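Local atomic coordinates of phosphopantetheine adenylyltransferase (Archaeoglobus fulgidus, PDB entry 3DO8), a protein that probably transfers an adenylyl group from ATP to 4'-phosphopantetheine, reversibly, giving dephospho-CoA and pyrophosphate in coenzyme A biosynthesis. Residues N77-T82 with Y97-K102; D84-Y89 with Q105-L110; V3-T8 with K17-V22. All coordinates share one frame; numbering follows the deposited sequence.

Contact 1. Residues N77-T82 with Y97-K102; sequences NPYGKT and YEMALK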
loop_
_atom_site.group_PDB
_atom_site.type_symbol
_atom_site.label_atom_id
_atom_site.label_comp_id
_atom_site.label_asym_id
_atom_site.label_seq_id
_atom_site.Cartn_x
_atom_site.Cartn_y
_atom_site.Cartn_z
ATOM N N ASN A 77 11.801 5.620 20.120
ATOM C CA ASN A 77 12.196 6.869 19.493
ATOM C C ASN A 77 11.383 6.985 18.208
ATOM O O ASN A 77 10.775 5.996 17.765
ATOM C CB ASN A 77 13.719 6.862 19.259
ATOM C CG ASN A 77 14.118 6.021 18.061
ATOM O OD1 ASN A 77 13.986 6.464 16.933
ATOM N ND2 ASN A 77 14.634 4.813 18.299
ATOM N N PRO A 78 11.351 8.186 17.601
ATOM C CA PRO A 78 10.482 8.409 16.431
ATOM C C PRO A 78 10.712 7.467 15.242
ATOM O O PRO A 78 9.804 7.221 14.442
ATOM C CB PRO A 78 10.820 9.834 16.010
ATOM C CG PRO A 78 11.332 10.483 17.211
ATOM C CD PRO A 78 12.056 9.415 18.013
ATOM N N TYR A 79 11.930 6.974 15.106
ATOM C CA TYR A 79 12.291 6.128 13.992
ATOM C C TYR A 79 12.121 4.658 14.249
ATOM O O TYR A 79 12.202 3.859 13.304
ATOM C CB TYR A 79 13.762 6.324 13.638
ATOM C CG TYR A 79 14.063 7.703 13.170
ATOM C CD1 TYR A 79 14.056 8.013 11.818
ATOM C CD2 TYR A 79 14.340 8.718 14.072
ATOM C CE1 TYR A 79 14.323 9.286 11.401
ATOM C CE2 TYR A 79 14.598 9.990 13.655
ATOM C CZ TYR A 79 14.589 10.279 12.316
ATOM O OH TYR A 79 14.893 11.558 11.908
ATOM N N GLY A 80 11.955 4.281 15.511
ATOM C CA GLY A 80 12.034 2.863 15.880
ATOM C C GLY A 80 13.338 2.306 15.384
ATOM O O GLY A 80 14.395 2.909 15.604
ATOM N N LYS A 81 13.259 1.173 14.689
ATOM C CA LYS A 81 14.431 0.515 14.128
ATOM C C LYS A 81 14.691 0.857 12.656
ATOM O O LYS A 81 15.558 0.272 12.017
ATOM C CB LYS A 81 14.286 -1.008 14.218
ATOM C CG LYS A 81 14.191 -1.612 15.617
ATOM C CD LYS A 81 14.234 -3.148 15.486
ATOM C CE LYS A 81 12.967 -3.755 14.761
ATOM N NZ LYS A 81 13.260 -5.006 13.936
ATOM N N THR A 82 13.940 1.799 12.111
ATOM C CA THR A 82 13.940 1.978 10.668
ATOM C C THR A 82 15.166 2.681 10.102
ATOM O O THR A 82 15.299 2.764 8.907
ATOM C CB THR A 82 12.696 2.756 10.196
ATOM O OG1 THR A 82 12.745 4.064 10.753
ATOM C CG2 THR A 82 11.390 2.023 10.567
ATOM N N TYR A 97 2.787 9.379 7.306
ATOM C CA TYR A 97 3.483 9.492 6.019
ATOM C C TYR A 97 4.638 10.512 6.042
ATOM O O TYR A 97 5.717 10.255 5.506
ATOM C CB TYR A 97 2.476 9.817 4.923
ATOM C CG TYR A 97 3.057 9.992 3.546
ATOM C CD1 TYR A 97 3.658 8.950 2.862
ATOM C CD2 TYR A 97 3.001 11.206 2.914
ATOM C CE1 TYR A 97 4.193 9.120 1.603
ATOM C CE2 TYR A 97 3.526 11.384 1.655
ATOM C CZ TYR A 97 4.116 10.336 0.994
ATOM O OH TYR A 97 4.636 10.525 -0.261
ATOM N N GLU A 98 4.431 11.666 6.682
ATOM C CA GLU A 98 5.517 12.638 6.751
ATOM C C GLU A 98 6.722 12.027 7.465
ATOM O O GLU A 98 7.878 12.274 7.072
ATOM C CB GLU A 98 5.050 13.921 7.437
ATOM C CG GLU A 98 4.163 14.741 6.518
ATOM C CD GLU A 98 3.428 15.879 7.237
ATOM O OE1 GLU A 98 2.572 15.587 8.096
ATOM O OE2 GLU A 98 3.712 17.047 6.934
ATOM N N MET A 99 6.477 11.223 8.497
ATOM C CA MET A 99 7.579 10.623 9.242
ATOM C C MET A 99 8.285 9.596 8.349
ATOM O O MET A 99 9.517 9.463 8.407
ATOM C CB MET A 99 7.137 9.995 10.551
ATOM C CG MET A 99 8.295 9.414 11.389
ATOM S SD MET A 99 9.373 10.686 12.148
ATOM C CE MET A 99 10.981 9.862 12.123
ATOM N N ALA A 100 7.528 8.875 7.526
ATOM C CA ALA A 100 8.144 7.950 6.546
ATOM C C ALA A 100 9.104 8.679 5.606
ATOM O O ALA A 100 10.186 8.200 5.302
ATOM C CB ALA A 100 7.080 7.274 5.722
ATOM N N LEU A 101 8.686 9.829 5.099
ATOM C CA LEU A 101 9.584 10.592 4.233
ATOM C C LEU A 101 10.857 10.988 4.986
ATOM O O LEU A 101 11.953 10.916 4.438
ATOM C CB LEU A 101 8.906 11.833 3.686
ATOM C CG LEU A 101 7.697 11.541 2.771
ATOM C CD1 LEU A 101 6.997 12.882 2.475
ATOM C CD2 LEU A 101 8.088 10.787 1.502
ATOM N N LYS A 102 10.694 11.367 6.242
ATOM C CA LYS A 102 11.834 11.727 7.119
ATOM C C LYS A 102 12.787 10.529 7.337
ATOM O O LYS A 102 14.033 10.672 7.312
ATOM C CB LYS A 102 11.341 12.304 8.456
ATOM C CG LYS A 102 12.416 12.705 9.433
ATOM C CD LYS A 102 13.183 13.879 8.946
ATOM C CE LYS A 102 13.871 14.607 10.098
ATOM N NZ LYS A 102 14.527 15.836 9.594
#
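M99 lays its methyl group on the ring of Y79. This is a CH-pi contact: CE of M99 sits 3.5 Å from the centroid of the Y79 ring, 13° off the ring normal. SD of M99 is 5.3 Å from the same centroid, further out over the same face, so the pair is also a Met-aromatic contact. CG of M99 lies anti to the backbone N (chi1 -177°), and bends at chi2 and chi3 bring the methyl over the ring.

One further apolar contact is looser, CB of P78 lying 3.9 Å from CE of M99. The K102 methylenes pass the Y79 hydroxyl, with CG of K102 3.7 Å from OH of Y79.

In the fold, the loop between strands 71-75 and 89-92 rests here on helix 97-110. Y79 also touches I103 and K106 of that helix.

Hydrogen bonds within the loop set its shape. N77 to G80 is a type I turn. OD1 of N77 accepts from N of Y79 at 2.8 Å, an Asx turn. A type II' turn from Y79 to T82 overlaps the first. OG1 of T82 donates to O of Y79 at 2.6 Å, as does N of T82.

Contact 2. Residues D84-Y89 with Q105-L110; sequences DVDFEY and QKREEL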
loop_
_atom_site.group_PDB
_atom_site.type_symbol
_atom_site.label_atom_id
_atom_site.label_comp_id
_atom_site.label_asym_id
_atom_site.label_seq_id
_atom_site.Cartn_x
_atom_site.Cartn_y
_atom_site.Cartn_z
ATOM N N ASP A 84 18.160 1.485 11.012
ATOM C CA ASP A 84 19.157 0.455 11.279
ATOM C C ASP A 84 18.836 -0.783 10.428
ATOM O O ASP A 84 19.643 -1.217 9.587
ATOM C CB ASP A 84 19.114 0.143 12.788
ATOM C CG ASP A 84 20.365 -0.507 13.300
ATOM O OD1 ASP A 84 21.426 -0.394 12.642
ATOM O OD2 ASP A 84 20.273 -1.120 14.384
ATOM N N VAL A 85 17.636 -1.302 10.592
ATOM C CA VAL A 85 17.206 -2.504 9.880
ATOM C C VAL A 85 16.846 -2.159 8.460
ATOM O O VAL A 85 16.264 -1.081 8.194
ATOM C CB VAL A 85 15.981 -3.140 10.584
ATOM C CG1 VAL A 85 15.427 -4.378 9.788
ATOM C CG2 VAL A 85 16.298 -3.484 12.024
ATOM N N ASP A 86 17.137 -3.077 7.540
ATOM C CA ASP A 86 16.778 -2.900 6.156
ATOM C C ASP A 86 15.404 -3.544 6.010
ATOM O O ASP A 86 15.214 -4.753 6.330
ATOM C CB ASP A 86 17.786 -3.502 5.173
ATOM C CG ASP A 86 19.119 -2.741 5.130
ATOM O OD1 ASP A 86 19.159 -1.530 5.434
ATOM O OD2 ASP A 86 20.149 -3.363 4.771
ATOM N N PHE A 87 14.441 -2.712 5.674
ATOM C CA PHE A 87 13.089 -3.123 5.337
ATOM C C PHE A 87 12.879 -2.904 3.847
ATOM O O PHE A 87 13.398 -1.933 3.270
ATOM C CB PHE A 87 12.051 -2.269 6.100
ATOM C CG PHE A 87 12.051 -2.486 7.575
ATOM C CD1 PHE A 87 11.433 -3.599 8.125
ATOM C CD2 PHE A 87 12.636 -1.556 8.433
ATOM C CE1 PHE A 87 11.436 -3.809 9.490
ATOM C CE2 PHE A 87 12.630 -1.751 9.805
ATOM C CZ PHE A 87 12.031 -2.886 10.337
ATOM N N GLU A 88 12.102 -3.781 3.231
ATOM C CA GLU A 88 11.710 -3.574 1.842
ATOM C C GLU A 88 10.572 -2.538 1.699
ATOM O O GLU A 88 10.613 -1.689 0.811
ATOM C CB GLU A 88 11.291 -4.895 1.207
ATOM C CG GLU A 88 11.009 -4.794 -0.263
ATOM C CD GLU A 88 10.918 -6.171 -0.952
ATOM O OE1 GLU A 88 11.273 -7.203 -0.317
ATOM O OE2 GLU A 88 10.488 -6.228 -2.123
ATOM N N TYR A 89 9.566 -2.636 2.568
ATOM C CA TYR A 89 8.387 -1.773 2.538
ATOM C C TYR A 89 8.173 -1.207 3.950
ATOM O O TYR A 89 8.400 -1.903 4.945
ATOM C CB TYR A 89 7.132 -2.586 2.158
ATOM C CG TYR A 89 7.112 -3.050 0.714
ATOM C CD1 TYR A 89 7.040 -2.136 -0.321
ATOM C CD2 TYR A 89 7.167 -4.405 0.393
ATOM C CE1 TYR A 89 6.999 -2.537 -1.628
ATOM C CE2 TYR A 89 7.155 -4.823 -0.933
ATOM C CZ TYR A 89 7.063 -3.870 -1.940
ATOM O OH TYR A 89 7.025 -4.207 -3.294
ATOM N N GLN A 105 14.861 10.179 4.317
ATOM C CA GLN A 105 15.840 11.285 4.234
ATOM C C GLN A 105 17.039 10.964 5.105
ATOM O O GLN A 105 18.207 11.066 4.658
ATOM C CB GLN A 105 15.219 12.611 4.650
ATOM C CG GLN A 105 14.282 13.146 3.624
ATOM C CD GLN A 105 13.426 14.290 4.114
ATOM O OE1 GLN A 105 13.531 14.728 5.267
ATOM N NE2 GLN A 105 12.563 14.788 3.232
ATOM N N LYS A 106 16.748 10.501 6.328
ATOM C CA LYS A 106 17.822 10.146 7.263
ATOM C C LYS A 106 18.584 8.902 6.824
ATOM O O LYS A 106 19.799 8.818 7.004
ATOM C CB LYS A 106 17.315 9.970 8.690
ATOM C CG LYS A 106 16.898 11.245 9.326
ATOM C CD LYS A 106 18.126 12.055 9.672
ATOM C CE LYS A 106 17.784 13.410 10.092
ATOM N NZ LYS A 106 19.061 14.171 10.219
ATOM N N ARG A 107 17.875 7.911 6.306
ATOM C CA ARG A 107 18.567 6.750 5.761
ATOM C C ARG A 107 19.548 7.199 4.678
ATOM O O ARG A 107 20.699 6.752 4.659
ATOM C CB ARG A 107 17.583 5.713 5.234
ATOM C CG ARG A 107 16.897 4.957 6.362
ATOM C CD ARG A 107 15.902 3.943 5.863
ATOM N NE ARG A 107 16.524 2.822 5.147
ATOM C CZ ARG A 107 16.918 1.663 5.676
ATOM N NH1 ARG A 107 16.792 1.418 6.967
ATOM N NH2 ARG A 107 17.430 0.712 4.887
ATOM N N GLU A 108 19.108 8.082 3.796
ATOM C CA GLU A 108 20.031 8.533 2.739
ATOM C C GLU A 108 21.243 9.237 3.346
ATOM O O GLU A 108 22.377 9.035 2.893
ATOM C CB GLU A 108 19.334 9.410 1.707
ATOM C CG GLU A 108 20.270 9.764 0.527
ATOM C CD GLU A 108 19.534 10.392 -0.655
ATOM O OE1 GLU A 108 18.373 10.780 -0.511
ATOM O OE2 GLU A 108 20.155 10.511 -1.746
ATOM N N GLU A 109 21.022 10.058 4.358
ATOM C CA GLU A 109 22.133 10.760 5.007
ATOM C C GLU A 109 23.125 9.799 5.671
ATOM O O GLU A 109 24.336 10.081 5.725
ATOM C CB GLU A 109 21.621 11.748 6.058
ATOM C CG GLU A 109 20.843 12.907 5.483
ATOM C CD GLU A 109 20.326 13.853 6.541
ATOM O OE1 GLU A 109 20.783 13.801 7.711
ATOM O OE2 GLU A 109 19.458 14.693 6.185
ATOM N N LEU A 110 22.613 8.704 6.223
ATOM C CA LEU A 110 23.418 7.742 6.959
ATOM C C LEU A 110 24.131 6.727 6.061
ATOM O O LEU A 110 25.112 6.093 6.493
ATOM C CB LEU A 110 22.547 6.977 7.948
ATOM C CG LEU A 110 21.997 7.829 9.100
ATOM C CD1 LEU A 110 20.973 6.972 9.849
ATOM C CD2 LEU A 110 23.125 8.354 10.001
#
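R107 reaches from helix 97-110 to V85 and D86 and grips them through its two terminal nitrogens. The segment 84-89 ends the connection and enters strand 89-92 of the parallel sheet at Y89. Helix 97-110 follows that strand and leads on to strand 116-121, so the arginine ties the helix of a beta-alpha-beta crossover to the loop that enters it.

R107 has the most surface buried by the contact. Its chain is extended at chi2 and bends at chi3 (67°), which turns the guanidinium toward the loop. NH1 of R107 donates to the backbone O of V85 at 2.8 Å. The bond is bent, with an angle of 138° at the hydrogen, and the donor stands above the carbonyl plane. NH1 also donates to O of T82, and NE to O of R113. The guanidinium therefore holds three backbone carbonyls, and its rotation is well fixed.

D86 supplies the charge. Its carboxylate makes a single-oxygen salt bridge with R107, and the carboxylate and guanidinium planes are 78° apart. This is not a parallel two-pronged pairing. K112 forms a second salt bridge to the same oxygen, OD1. The two positive partners would probably help keep D86 ionised.

V85 turns its side chain away from the helix and onto F87. CG1 of V85 lies 3.7 Å above the F87 ring plane, toward the rim. In the D86 salt bridge, NH2 of R107 meets OD1 of D86 on its anti side, tilted out of the carboxylate plane, at 2.9 Å.

Contact 3. Residues V3-T8 with K17-V22; sequences VALGGT and KKLIDV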
loop_
_atom_site.group_PDB
_atom_site.type_symbol
_atom_site.label_atom_id
_atom_site.label_comp_id
_atom_site.label_asym_id
_atom_site.label_seq_id
_atom_site.Cartn_x
_atom_site.Cartn_y
_atom_site.Cartn_z
ATOM N N VAL A 3 8.800 -6.106 5.996
ATOM C CA VAL A 3 7.843 -4.977 6.110
ATOM C C VAL A 3 7.823 -4.379 7.528
ATOM O O VAL A 3 7.695 -5.124 8.512
ATOM C CB VAL A 3 6.402 -5.409 5.763
ATOM C CG1 VAL A 3 5.465 -4.198 5.835
ATOM C CG2 VAL A 3 6.336 -6.095 4.410
ATOM N N ALA A 4 7.942 -3.050 7.612
ATOM C CA ALA A 4 7.785 -2.247 8.824
ATOM C C ALA A 4 6.418 -1.580 8.896
ATOM O O ALA A 4 5.937 -1.086 7.905
ATOM C CB ALA A 4 8.817 -1.182 8.870
ATOM N N LEU A 5 5.816 -1.626 10.077
ATOM C CA LEU A 5 4.568 -0.971 10.398
ATOM C C LEU A 5 4.686 -0.541 11.849
ATOM O O LEU A 5 5.168 -1.284 12.656
ATOM C CB LEU A 5 3.392 -1.976 10.299
ATOM C CG LEU A 5 2.039 -1.566 10.830
ATOM C CD1 LEU A 5 1.504 -0.337 10.096
ATOM C CD2 LEU A 5 1.105 -2.711 10.706
ATOM N N GLY A 6 4.200 0.638 12.180
ATOM C CA GLY A 6 4.233 1.118 13.552
ATOM C C GLY A 6 2.995 1.876 13.947
ATOM O O GLY A 6 2.247 2.334 13.094
ATOM N N GLY A 7 2.774 1.980 15.251
ATOM C CA GLY A 7 1.635 2.717 15.754
ATOM C C GLY A 7 1.513 2.658 17.260
ATOM O O GLY A 7 2.287 1.999 17.939
ATOM N N THR A 8 0.529 3.398 17.758
ATOM C CA THR A 8 0.129 3.353 19.154
ATOM C C THR A 8 -1.017 2.345 19.332
ATOM O O THR A 8 -1.046 1.643 20.306
ATOM C CB THR A 8 -0.288 4.756 19.640
ATOM O OG1 THR A 8 0.851 5.602 19.639
ATOM C CG2 THR A 8 -0.867 4.691 21.027
ATOM N N LYS A 17 -6.556 -1.780 11.154
ATOM C CA LYS A 17 -6.785 -3.064 10.526
ATOM C C LYS A 17 -6.463 -3.055 9.031
ATOM O O LYS A 17 -5.928 -4.048 8.496
ATOM C CB LYS A 17 -8.170 -3.574 10.847
ATOM C CG LYS A 17 -8.351 -3.741 12.361
ATOM C CD LYS A 17 -9.766 -4.171 12.729
ATOM C CE LYS A 17 -9.967 -4.244 14.224
ATOM N NZ LYS A 17 -11.368 -4.630 14.632
ATOM N N LYS A 18 -6.707 -1.930 8.358
ATOM C CA LYS A 18 -6.315 -1.832 6.952
ATOM C C LYS A 18 -4.801 -1.851 6.816
ATOM O O LYS A 18 -4.252 -2.527 5.940
ATOM C CB LYS A 18 -6.895 -0.596 6.298
ATOM C CG LYS A 18 -8.410 -0.616 6.169
ATOM C CD LYS A 18 -8.986 0.710 5.685
ATOM C CE LYS A 18 -10.450 0.535 5.249
ATOM N NZ LYS A 18 -10.962 1.834 4.746
ATOM N N LEU A 19 -4.123 -1.101 7.672
ATOM C CA LEU A 19 -2.664 -1.073 7.640
ATOM C C LEU A 19 -2.099 -2.485 7.845
ATOM O O LEU A 19 -1.158 -2.910 7.164
ATOM C CB LEU A 19 -2.119 -0.170 8.740
ATOM C CG LEU A 19 -2.382 1.324 8.699
ATOM C CD1 LEU A 19 -1.469 2.066 9.717
ATOM C CD2 LEU A 19 -2.203 1.845 7.291
ATOM N N ILE A 20 -2.639 -3.171 8.842
ATOM C CA ILE A 20 -2.175 -4.503 9.188
ATOM C C ILE A 20 -2.414 -5.459 8.017
ATOM O O ILE A 20 -1.539 -6.301 7.695
ATOM C CB ILE A 20 -2.862 -5.017 10.497
ATOM C CG1 ILE A 20 -2.302 -4.265 11.701
ATOM C CG2 ILE A 20 -2.682 -6.523 10.692
ATOM C CD1 ILE A 20 -3.131 -4.346 12.978
ATOM N N ASP A 21 -3.580 -5.346 7.365
ATOM C CA ASP A 21 -3.900 -6.246 6.239
ATOM C C ASP A 21 -2.877 -6.037 5.124
ATOM O O ASP A 21 -2.372 -6.975 4.539
ATOM C CB ASP A 21 -5.295 -5.963 5.684
ATOM C CG ASP A 21 -5.760 -7.032 4.710
ATOM O OD1 ASP A 21 -5.835 -8.212 5.133
ATOM O OD2 ASP A 21 -6.058 -6.682 3.521
ATOM N N VAL A 22 -2.626 -4.784 4.791
ATOM C CA VAL A 22 -1.681 -4.474 3.706
ATOM C C VAL A 22 -0.286 -5.008 4.101
ATOM O O VAL A 22 0.377 -5.660 3.317
ATOM C CB VAL A 22 -1.658 -2.944 3.363
ATOM C CG1 VAL A 22 -0.464 -2.593 2.483
ATOM C CG2 VAL A 22 -2.992 -2.506 2.755
#
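Strand 3-7 and helix 14-27 run past each other with L5 and I20 nearest, their CA atoms 7.7 Å apart. They are the first two elements of a beta-alpha-beta unit completed by strand 31-36. The unit belongs to the parallel sheet of a nucleotidyltransferase of the HUP clan, with its Rossmann-like fold.

L5 carries the strand's side of the contact. It points at the helix and splits its two methyls between neighbouring residues. CD1 of L5 goes to L19, where it lies 3.8 Å from CD1 and 3.9 Å from CB of that residue. CD2 of L5 goes to I20. The extended start of the leucine, with CG opposite the backbone N (chi1 169°), carries this fork out from the strand.

L19 and I20 have further neighbours. L19 packs on V120 of strand 116-121. I20 leans on V62 and Y66 of helix 51-66. L5 also touches A23, about one turn further along helix 14-27. All three residues of the contact are buried, and the joint is wholly apolar.

Replacing L5 with an alanine would probably leave L19 and I20 without their shared partner and open a gap between strand and helix. L5 and I20 cross at about a right angle, and CD2 of L5 meets CG1 of I20 at 3.9 Å.

How the contacts relate
Contact 3 comes first along the chain and closes before the other two open. Contacts 1 and 2 interleave: both loop segments precede both segments of helix 97-110. Their centres are about 9 Å apart, and CG2 of T82 in contact 1 packs on CE2 of F87 in contact 2 at 4.0 Å. Contact 3 lies about 14 Å from contact 1 and 18 Å from contact 2, centre to centre. The sheet joins it to contact 2, since strands 3-7 and 89-92 are neighbours. Contacts 1 and 2 hold the loop before strand 89-92 against helix 97-110, and contact 3 packs helix 14-27 on strand 3-7 of the same sheet. All three reach the second subunit.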